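PDB 1U69: hypothetical protein from Pseudomonas aeruginosa, which is of unknown function but belongs to the PhnB-like family of the glyoxalase clan and has been proposed as a potential drug-resistance protein. Local coordinates for residues A[133-136]-A[137-141]; A[20-23]-A[24-28]; A[40-44]-A[45-49]. All coordinates share one frame; numbering follows the deposited sequence.

Contact 1 (A[133-136]-A[137-141]); sequences DRAA and ARRAF
Four consecutive i to i+4 backbone bonds, from the N-H groups of Ala-137, Arg-138, Arg-139 and Ala-140 to the carbonyls of Asp-133 to Ala-136, wind this stretch into the first turns of helix 134-144. Asp-133 is its N-cap. The carboxylate oxygen Asp-133 OD1 takes the Ala-136 N-H at 3.2 Å; the N-H points almost straight at the oxygen (160°) but arrives well above the carboxylate plane.

Across the turn, Arg-139 doubles back over the residues that precede it. Its CG lies beside its own backbone N (chi1 -75°) and the chain bends at chi3, which lays one face of the guanidinium over the backbone, with Ala-136 CA 3.5 Å above the plane and Ala-135 O also on that face. Bonds to the backbone hold the group there: Arg-139 NE donates to Ala-158 O and Arg-139 NH2 to Phe-159 O, tying this helix to helix 152-159.

Another side of the helix packs on a second subunit, where Ala-137 meets Pro-40 and Arg-138 meets Gly-41 of that chain. Arg-138 leads away from the turn, its chain bent at chi2 and chi3; across the interface the matching Arg-134 and Arg-138 of a neighbouring copy pair with Glu-48 of this chain. Back at the turn, Ala-136 CB lies 3.5 Å from Arg-139 NH2.

Contact 2 (A[20-23]-A[24-28]); sequences AATF and YAETF
Tyr-24 curls back over the turn before it, near the C-terminal end of helix 17-27. This helix follows strand 7-13 and precedes strands 31-38, 51-58 and 61-67, the beta-alpha-beta-beta-beta module of the glyoxalase clan; Ala-21 and Tyr-24 pack it on strand 51-58. Tyr-24 CB sits 3.7 Å from Ala-21 O, and with CG beside the backbone N (chi1 -58°) the ring lies with one face over the Ala-20 carbonyl. Ala-20 O, offset toward the rim, is 3.3 Å from Tyr-24 CG and 3.4 Å from Tyr-24 CD2; the same oxygen accepts the Tyr-24 N-H in the helical bond. Tyr-24 CD1 meets Phe-23 CD2 at 3.7 Å, the two side chains crossing at about a right angle, and CE1 lies near both Ala-20 O and Phe-23 CD2. Tyr-24 CE2 reaches Ala-20 CB at 4.1 Å, with CZ close to the same methyl. At the tip, Tyr-24 OH is hydrogen-bonded to Asp-112 and Tyr-13, and Trp-118 meets the ring edge-to-face.

Phe-23 swings toward the next turn instead, its CG anti to the backbone N (chi1 173°). Thr-27 OG1 stands over one face of this ring, toward the rim. Thr-27 OG1 donates to Phe-23 O at 2.8 Å, from above the carbonyl plane.

That bond matters because the helix is running out: Thr-27 N reaches Phe-23 O only weakly (121°) and also bonds Tyr-24 O, as Phe-28 N does. The threonine hydroxyl thus gives the Phe-23 carbonyl its firm partner among these residues.

Contact 3 (A[40-44]-A[45-49]); sequences PGDYP and SGKEG
Asp-42 OD1 receives the Glu-48 N-H at 2.9 Å and Tyr-43 N donates to Gly-46 O at the same 2.9 Å, two bonds that close this hairpin-like loop. The carboxylate uses its anti lone pair, and the bond from Glu-48 N is nearly straight (168°). Asp-42 CG lies beside its own backbone N (chi1 -68°), which brings OD1 across to the returning arm of the loop. The bond from Tyr-43 pairs it with Gly-46 as an antiparallel hydrogen-bonded bridge; a weak return bond from Gly-46 N to Tyr-43 O completes a type I turn over Pro-44 and Ser-45. A water adds an indirect link, accepting from Asp-42 N and donating to Glu-48 OE1 at 3.0 Å.

With CG between the backbone N and the carbonyl carbon (chi1 73°), the Tyr-43 ring turns one face to the backbone of Ser-45 and Gly-46. Gly-46 N stands 3.5 Å above its plane, over the centre, and Ser-45 C covers the same face nearer the rim. Gly-46 CA comes to 3.4 Å from Tyr-43 CE2, with no side chain between the glycine and the ring. Glu-48, extended, runs alongside the start of the loop, Glu-48 CB 3.7 Å from Gly-41 CA and Glu-48 CD 3.4 Å from Pro-40 O.

The loop joins strands 31-38 and 51-58, neighbours in one sheet, and Tyr-43 OH bonds to Asn-67 O at the end of strand 61-67. The loop also meets helix 134-144 of a second subunit: Glu-48 OE2 forms salt bridges with Arg-134 and Arg-138 of that chain, while Pro-40 and Tyr-43 pack on its Phe-141.

In the fold
Contact 2 is the most central of the three, about 11 Å from the centre of the chain, on a helix packed against strands 31-38 and 51-58. Contact 3 is the loop joining those two strands, its centre about 25 Å from that of contact 2. Contact 1 lies on the opposite side of the chain's centre from contact 3; their centres are about 53 Å apart and they do not touch within one chain. They are related between subunits instead: in the four-chain assembly contacts 1 and 3 lie on complementary sides of a contact between copies, whereas no other chain touches contact 2.

Contact 1 (A[133-136]-A[137-141])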
ATOM      1  N   ASP A 133     -16.289 -16.950  11.106  1.00 26.47           N
ATOM      2  CA  ASP A 133     -16.975 -18.223  10.924  1.00 26.39           C
ATOM      3  C   ASP A 133     -15.918 -19.305  10.751  1.00 26.49           C
ATOM      4  O   ASP A 133     -15.535 -19.638   9.623  1.00 26.53           O
ATOM      5  CB  ASP A 133     -17.882 -18.177   9.692  1.00 26.25           C
ATOM      6  CG  ASP A 133     -18.669 -19.462   9.485  1.00 26.12           C
ATOM      7  OD1 ASP A 133     -18.276 -20.521  10.020  1.00 25.75           O
ATOM      8  OD2 ASP A 133     -19.698 -19.513   8.785  1.00 26.02           O
ATOM      9  N   ARG A 134     -15.442 -19.849  11.866  1.00 26.35           N
ATOM     10  CA  ARG A 134     -14.326 -20.775  11.798  1.00 26.35           C
ATOM     11  C   ARG A 134     -14.406 -22.134  11.166  1.00 25.19           C
ATOM     12  O   ARG A 134     -13.406 -22.655  10.663  1.00 24.59           O
ATOM     13  CB  ARG A 134     -13.030 -20.335  12.493  1.00 27.09           C
ATOM     14  CG  ARG A 134     -12.760 -20.931  13.872  1.00 30.21           C
ATOM     15  CD  ARG A 134     -12.985 -19.963  15.025  1.00 33.64           C
ATOM     16  NE  ARG A 134     -12.224 -18.717  14.887  1.00 36.53           N
ATOM     17  CZ  ARG A 134     -10.906 -18.594  15.061  1.00 39.31           C
ATOM     18  NH1 ARG A 134     -10.148 -19.646  15.375  1.00 40.59           N
ATOM     19  NH2 ARG A 134     -10.333 -17.402  14.913  1.00 39.90           N
ATOM     20  N   ALA A 135     -15.603 -22.716  11.193  1.00 23.55           N
ATOM     21  CA  ALA A 135     -15.851 -23.995  10.534  1.00 22.43           C
ATOM     22  C   ALA A 135     -15.839 -23.796   9.016  1.00 21.29           C
ATOM     23  O   ALA A 135     -15.293 -24.614   8.285  1.00 21.20           O
ATOM     24  CB  ALA A 135     -17.182 -24.589  10.986  1.00 22.54           C
ATOM     25  N   ALA A 136     -16.440 -22.700   8.559  1.00 19.73           N
ATOM     26  CA  ALA A 136     -16.450 -22.346   7.141  1.00 18.56           C
ATOM     27  C   ALA A 136     -15.033 -22.089   6.646  1.00 17.42           C
ATOM     28  O   ALA A 136     -14.696 -22.443   5.525  1.00 17.54           O
ATOM     29  CB  ALA A 136     -17.296 -21.109   6.905  1.00 18.68           C
ATOM     30  N   ALA A 137     -14.227 -21.454   7.492  1.00 16.22           N
ATOM     31  CA  ALA A 137     -12.834 -21.149   7.162  1.00 15.60           C
ATOM     32  C   ALA A 137     -12.066 -22.443   7.022  1.00 15.21           C
ATOM     33  O   ALA A 137     -11.215 -22.576   6.155  1.00 15.59           O
ATOM     34  CB  ALA A 137     -12.208 -20.293   8.249  1.00 15.66           C
ATOM     35  N   ARG A 138     -12.366 -23.393   7.894  1.00 15.03           N
ATOM     36  CA  ARG A 138     -11.730 -24.695   7.851  1.00 15.04           C
ATOM     37  C   ARG A 138     -12.108 -25.418   6.553  1.00 15.09           C
ATOM     38  O   ARG A 138     -11.243 -25.968   5.896  1.00 14.33           O
ATOM     39  CB  ARG A 138     -12.097 -25.523   9.090  1.00 14.76           C
ATOM     40  CG  ARG A 138     -11.508 -26.917   9.132  1.00 14.86           C
ATOM     41  CD  ARG A 138     -10.038 -26.986   8.771  1.00 15.41           C
ATOM     42  NE  ARG A 138      -9.181 -26.780   9.938  1.00 16.64           N
ATOM     43  CZ  ARG A 138      -8.041 -26.086   9.936  1.00 19.31           C
ATOM     44  NH1 ARG A 138      -7.603 -25.453   8.845  1.00 25.40           N
ATOM     45  NH2 ARG A 138      -7.340 -25.989  11.049  1.00 17.65           N
ATOM     46  N   ARG A 139     -13.381 -25.389   6.167  1.00 15.68           N
ATOM     47  CA  ARG A 139     -13.803 -26.053   4.930  1.00 15.70           C
ATOM     48  C   ARG A 139     -13.062 -25.487   3.732  1.00 15.39           C
ATOM     49  O   ARG A 139     -12.633 -26.236   2.870  1.00 15.78           O
ATOM     50  CB  ARG A 139     -15.311 -25.928   4.702  1.00 16.43           C
ATOM     51  CG  ARG A 139     -16.156 -26.808   5.576  1.00 17.84           C
ATOM     52  CD  ARG A 139     -17.624 -26.860   5.135  1.00 19.74           C
ATOM     53  NE  ARG A 139     -18.268 -25.547   5.180  1.00 20.97           N
ATOM     54  CZ  ARG A 139     -18.889 -25.038   6.245  1.00 21.94           C
ATOM     55  NH1 ARG A 139     -18.964 -25.708   7.393  1.00 21.23           N
ATOM     56  NH2 ARG A 139     -19.433 -23.832   6.163  1.00 22.47           N
ATOM     57  N   ALA A 140     -12.906 -24.166   3.687  1.00 14.78           N
ATOM     58  CA  ALA A 140     -12.189 -23.506   2.608  1.00 14.51           C
ATOM     59  C   ALA A 140     -10.727 -23.932   2.596  1.00 13.47           C
ATOM     60  O   ALA A 140     -10.173 -24.227   1.542  1.00 12.92           O
ATOM     61  CB  ALA A 140     -12.308 -21.998   2.749  1.00 14.51           C
ATOM     62  N   PHE A 141     -10.114 -23.961   3.780  1.00 13.48           N
ATOM     63  CA  PHE A 141      -8.724 -24.379   3.945  1.00 13.04           C
ATOM     64  C   PHE A 141      -8.512 -25.799   3.457  1.00 12.90           C
ATOM     65  O   PHE A 141      -7.568 -26.070   2.710  1.00 12.72           O
ATOM     66  CB  PHE A 141      -8.289 -24.267   5.409  1.00 13.24           C
ATOM     67  CG  PHE A 141      -6.787 -24.224   5.598  1.00 12.33           C
ATOM     68  CD1 PHE A 141      -6.115 -23.017   5.604  1.00 13.55           C
ATOM     69  CD2 PHE A 141      -6.060 -25.389   5.768  1.00 12.50           C
ATOM     70  CE1 PHE A 141      -4.737 -22.974   5.777  1.00 12.97           C
ATOM     71  CE2 PHE A 141      -4.685 -25.356   5.947  1.00 12.29           C
ATOM     72  CZ  PHE A 141      -4.029 -24.147   5.953  1.00 13.09           C
TER

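Contact 2 (A[20-23]-A[24-28])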
ATOM      1  N   ALA A  20      14.709 -11.129 -15.786  1.00  9.10           N
ATOM      2  CA  ALA A  20      13.641 -11.366 -14.819  1.00  8.63           C
ATOM      3  C   ALA A  20      12.774 -10.142 -14.662  1.00  8.55           C
ATOM      4  O   ALA A  20      11.560 -10.232 -14.776  1.00  7.91           O
ATOM      5  CB  ALA A  20      14.212 -11.776 -13.489  1.00  8.43           C
ATOM      6  N   ALA A  21      13.401  -8.990 -14.412  1.00  8.35           N
ATOM      7  CA  ALA A  21      12.676  -7.732 -14.203  1.00  8.27           C
ATOM      8  C   ALA A  21      11.814  -7.398 -15.418  1.00  7.86           C
ATOM      9  O   ALA A  21      10.661  -6.969 -15.290  1.00  8.31           O
ATOM     10  CB  ALA A  21      13.652  -6.616 -13.927  1.00  9.21           C
ATOM     11  N   THR A  22      12.384  -7.603 -16.596  1.00  7.82           N
ATOM     12  CA  THR A  22      11.687  -7.336 -17.840  1.00  8.19           C
ATOM     13  C   THR A  22      10.480  -8.261 -17.963  1.00  8.21           C
ATOM     14  O   THR A  22       9.401  -7.835 -18.354  1.00  8.37           O
ATOM     15  CB  THR A  22      12.633  -7.535 -19.026  1.00  8.86           C
ATOM     16  OG1 THR A  22      13.702  -6.583 -18.945  1.00  9.49           O
ATOM     17  CG2 THR A  22      11.927  -7.218 -20.329  1.00  8.36           C
ATOM     18  N   PHE A  23      10.677  -9.537 -17.647  1.00  8.17           N
ATOM     19  CA  PHE A  23       9.581 -10.505 -17.654  1.00  8.05           C
ATOM     20  C   PHE A  23       8.469 -10.105 -16.687  1.00  8.22           C
ATOM     21  O   PHE A  23       7.293 -10.184 -17.026  1.00  7.82           O
ATOM     22  CB  PHE A  23      10.110 -11.910 -17.307  1.00  7.98           C
ATOM     23  CG  PHE A  23       9.023 -12.951 -17.124  1.00  8.75           C
ATOM     24  CD1 PHE A  23       8.360 -13.477 -18.207  1.00 10.24           C
ATOM     25  CD2 PHE A  23       8.664 -13.384 -15.861  1.00 10.53           C
ATOM     26  CE1 PHE A  23       7.349 -14.419 -18.027  1.00 11.03           C
ATOM     27  CE2 PHE A  23       7.657 -14.332 -15.682  1.00 12.02           C
ATOM     28  CZ  PHE A  23       7.008 -14.841 -16.769  1.00 11.21           C
ATOM     29  N   TYR A  24       8.828  -9.696 -15.476  1.00  7.93           N
ATOM     30  CA  TYR A  24       7.805  -9.350 -14.506  1.00  8.60           C
ATOM     31  C   TYR A  24       7.026  -8.137 -15.017  1.00  9.21           C
ATOM     32  O   TYR A  24       5.814  -8.063 -14.872  1.00  9.75           O
ATOM     33  CB  TYR A  24       8.406  -9.035 -13.138  1.00  7.92           C
ATOM     34  CG  TYR A  24       9.242 -10.121 -12.487  1.00  8.30           C
ATOM     35  CD1 TYR A  24       8.953 -11.481 -12.647  1.00  9.16           C
ATOM     36  CD2 TYR A  24      10.319  -9.780 -11.681  1.00  8.23           C
ATOM     37  CE1 TYR A  24       9.728 -12.461 -12.026  1.00  8.47           C
ATOM     38  CE2 TYR A  24      11.082 -10.748 -11.043  1.00  8.96           C
ATOM     39  CZ  TYR A  24      10.796 -12.090 -11.234  1.00  8.77           C
ATOM     40  OH  TYR A  24      11.562 -13.041 -10.594  1.00  9.05           O
ATOM     41  N   ALA A  25       7.728  -7.203 -15.639  1.00  9.82           N
ATOM     42  CA  ALA A  25       7.112  -5.954 -16.078  1.00 10.33           C
ATOM     43  C   ALA A  25       6.081  -6.176 -17.188  1.00 11.66           C
ATOM     44  O   ALA A  25       5.081  -5.448 -17.281  1.00 12.62           O
ATOM     45  CB  ALA A  25       8.183  -4.957 -16.508  1.00 10.90           C
ATOM     46  N   GLU A  26       6.308  -7.191 -18.009  1.00 11.95           N
ATOM     47  CA  GLU A  26       5.397  -7.471 -19.107  1.00 12.75           C
ATOM     48  C   GLU A  26       4.312  -8.470 -18.694  1.00 12.87           C
ATOM     49  O   GLU A  26       3.317  -8.620 -19.391  1.00 14.23           O
ATOM     50  CB  GLU A  26       6.164  -7.930 -20.345  1.00 13.51           C
ATOM     51  CG  GLU A  26       6.913  -9.231 -20.185  1.00 15.21           C
ATOM     52  CD  GLU A  26       8.010  -9.428 -21.225  1.00 17.73           C
ATOM     53  OE1 GLU A  26       8.222  -8.535 -22.077  1.00 20.74           O
ATOM     54  OE2 GLU A  26       8.663 -10.485 -21.166  1.00 20.04           O
ATOM     55  N   THR A  27       4.491  -9.105 -17.536  1.00 11.70           N
ATOM     56  CA  THR A  27       3.580 -10.142 -17.050  1.00 11.49           C
ATOM     57  C   THR A  27       2.539  -9.594 -16.096  1.00 11.26           C
ATOM     58  O   THR A  27       1.364  -9.831 -16.262  1.00 11.31           O
ATOM     59  CB  THR A  27       4.380 -11.252 -16.348  1.00 11.68           C
ATOM     60  OG1 THR A  27       5.163 -11.966 -17.319  1.00 12.26           O
ATOM     61  CG2 THR A  27       3.462 -12.321 -15.748  1.00 11.42           C
ATOM     62  N   PHE A  28       2.984  -8.889 -15.065  1.00  9.99           N
ATOM     63  CA  PHE A  28       2.078  -8.420 -14.032  1.00 10.32           C
ATOM     64  C   PHE A  28       1.584  -7.013 -14.336  1.00 10.85           C
ATOM     65  O   PHE A  28       2.295  -6.217 -14.952  1.00 10.99           O
ATOM     66  CB  PHE A  28       2.793  -8.429 -12.682  1.00  9.58           C
ATOM     67  CG  PHE A  28       3.249  -9.784 -12.258  1.00  8.90           C
ATOM     68  CD1 PHE A  28       2.341 -10.704 -11.761  1.00  9.29           C
ATOM     69  CD2 PHE A  28       4.588 -10.139 -12.337  1.00  9.86           C
ATOM     70  CE1 PHE A  28       2.772 -11.968 -11.355  1.00  8.52           C
ATOM     71  CE2 PHE A  28       5.020 -11.399 -11.956  1.00  9.95           C
ATOM     72  CZ  PHE A  28       4.124 -12.310 -11.465  1.00  8.82           C
TER

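Contact 3 (A[40-44]-A[45-49])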
ATOM      1  N   PRO A  40      30.812  -1.054 -11.522  1.00 11.95           N
ATOM      2  CA  PRO A  40      31.914  -0.110 -11.761  1.00 12.45           C
ATOM      3  C   PRO A  40      33.280  -0.782 -11.773  1.00 12.92           C
ATOM      4  O   PRO A  40      34.237  -0.160 -12.220  1.00 13.62           O
ATOM      5  CB  PRO A  40      31.791   0.899 -10.611  1.00 12.74           C
ATOM      6  CG  PRO A  40      31.007   0.228  -9.549  1.00 12.74           C
ATOM      7  CD  PRO A  40      30.255  -0.926 -10.164  1.00 12.17           C
ATOM      8  N   GLY A  41      33.362  -2.018 -11.297  1.00 13.24           N
ATOM      9  CA  GLY A  41      34.575  -2.805 -11.410  1.00 13.73           C
ATOM     10  C   GLY A  41      34.291  -4.286 -11.462  1.00 14.20           C
ATOM     11  O   GLY A  41      33.146  -4.725 -11.286  1.00 13.24           O
ATOM     12  N   ASP A  42      35.339  -5.065 -11.693  1.00 14.74           N
ATOM     13  CA  ASP A  42      35.237  -6.509 -11.656  1.00 15.65           C
ATOM     14  C   ASP A  42      34.847  -6.938 -10.248  1.00 16.17           C
ATOM     15  O   ASP A  42      35.193  -6.283  -9.260  1.00 16.66           O
ATOM     16  CB  ASP A  42      36.571  -7.160 -12.023  1.00 15.72           C
ATOM     17  CG  ASP A  42      36.966  -6.950 -13.480  1.00 15.44           C
ATOM     18  OD1 ASP A  42      36.101  -6.666 -14.340  1.00 15.28           O
ATOM     19  OD2 ASP A  42      38.153  -7.051 -13.862  1.00 15.67           O
ATOM     20  N   TYR A  43      34.100  -8.022 -10.163  1.00 16.82           N
ATOM     21  CA  TYR A  43      33.655  -8.532  -8.880  1.00 17.24           C
ATOM     22  C   TYR A  43      33.466 -10.047  -8.994  1.00 17.90           C
ATOM     23  O   TYR A  43      33.630 -10.614 -10.080  1.00 16.59           O
ATOM     24  CB  TYR A  43      32.419  -7.759  -8.401  1.00 17.74           C
ATOM     25  CG  TYR A  43      31.121  -8.054  -9.112  1.00 17.64           C
ATOM     26  CD1 TYR A  43      30.137  -8.819  -8.497  1.00 18.99           C
ATOM     27  CD2 TYR A  43      30.852  -7.524 -10.369  1.00 17.45           C
ATOM     28  CE1 TYR A  43      28.928  -9.084  -9.129  1.00 19.21           C
ATOM     29  CE2 TYR A  43      29.642  -7.778 -11.008  1.00 17.36           C
ATOM     30  CZ  TYR A  43      28.689  -8.571 -10.383  1.00 18.17           C
ATOM     31  OH  TYR A  43      27.481  -8.832 -10.991  1.00 17.74           O
ATOM     32  N   PRO A  44      33.196 -10.725  -7.878  1.00 19.17           N
ATOM     33  CA  PRO A  44      33.113 -12.184  -7.901  1.00 19.62           C
ATOM     34  C   PRO A  44      32.256 -12.793  -9.026  1.00 19.47           C
ATOM     35  O   PRO A  44      32.684 -13.792  -9.588  1.00 19.72           O
ATOM     36  CB  PRO A  44      32.567 -12.532  -6.515  1.00 20.04           C
ATOM     37  CG  PRO A  44      32.995 -11.400  -5.642  1.00 20.31           C
ATOM     38  CD  PRO A  44      33.022 -10.186  -6.517  1.00 19.65           C
ATOM     39  N   SER A  45      31.108 -12.198  -9.367  1.00 19.04           N
ATOM     40  CA  SER A  45      30.218 -12.773 -10.390  1.00 18.51           C
ATOM     41  C   SER A  45      29.927 -11.864 -11.595  1.00 17.77           C
ATOM     42  O   SER A  45      28.864 -11.956 -12.213  1.00 18.03           O
ATOM     43  CB  SER A  45      28.891 -13.168  -9.725  1.00 18.59           C
ATOM     44  OG  SER A  45      28.224 -12.029  -9.200  1.00 21.31           O
ATOM     45  N   GLY A  46      30.852 -10.979 -11.935  1.00 15.83           N
ATOM     46  CA  GLY A  46      30.691 -10.177 -13.126  1.00 15.05           C
ATOM     47  C   GLY A  46      31.900  -9.317 -13.426  1.00 14.21           C
ATOM     48  O   GLY A  46      32.733  -9.069 -12.554  1.00 13.70           O
ATOM     49  N   LYS A  47      31.978  -8.867 -14.669  1.00 14.03           N
ATOM     50  CA  LYS A  47      33.013  -7.943 -15.099  1.00 13.82           C
ATOM     51  C   LYS A  47      32.511  -6.517 -14.965  1.00 13.06           C
ATOM     52  O   LYS A  47      31.309  -6.256 -14.941  1.00 12.67           O
ATOM     53  CB  LYS A  47      33.391  -8.193 -16.558  1.00 14.20           C
ATOM     54  CG  LYS A  47      33.818  -9.607 -16.842  1.00 16.60           C
ATOM     55  CD  LYS A  47      34.402  -9.757 -18.229  1.00 19.18           C
ATOM     56  CE  LYS A  47      35.082 -11.122 -18.368  1.00 20.76           C
ATOM     57  NZ  LYS A  47      35.477 -11.443 -19.771  1.00 22.74           N
ATOM     58  N   GLU A  48      33.444  -5.579 -14.908  1.00 12.21           N
ATOM     59  CA  GLU A  48      33.106  -4.176 -15.013  1.00 11.87           C
ATOM     60  C   GLU A  48      32.246  -3.965 -16.255  1.00 11.40           C
ATOM     61  O   GLU A  48      32.571  -4.469 -17.333  1.00 11.95           O
ATOM     62  CB  GLU A  48      34.380  -3.323 -15.115  1.00 12.04           C
ATOM     63  CG  GLU A  48      34.093  -1.851 -15.325  1.00 13.26           C
ATOM     64  CD  GLU A  48      35.336  -0.985 -15.358  1.00 16.58           C
ATOM     65  OE1 GLU A  48      36.420  -1.474 -14.984  1.00 21.29           O
ATOM     66  OE2 GLU A  48      35.210   0.192 -15.740  1.00 17.58           O
ATOM     67  N   GLY A  49      31.139  -3.251 -16.088  1.00 11.21           N
ATOM     68  CA  GLY A  49      30.251  -2.918 -17.188  1.00 11.14           C
ATOM     69  C   GLY A  49      29.089  -3.885 -17.346  1.00 11.78           C
ATOM     70  O   GLY A  49      28.162  -3.597 -18.075  1.00 12.26           O
TER
HETATM   71  O   HOH W   1      37.752  -3.189 -12.857  1.00 34.73           O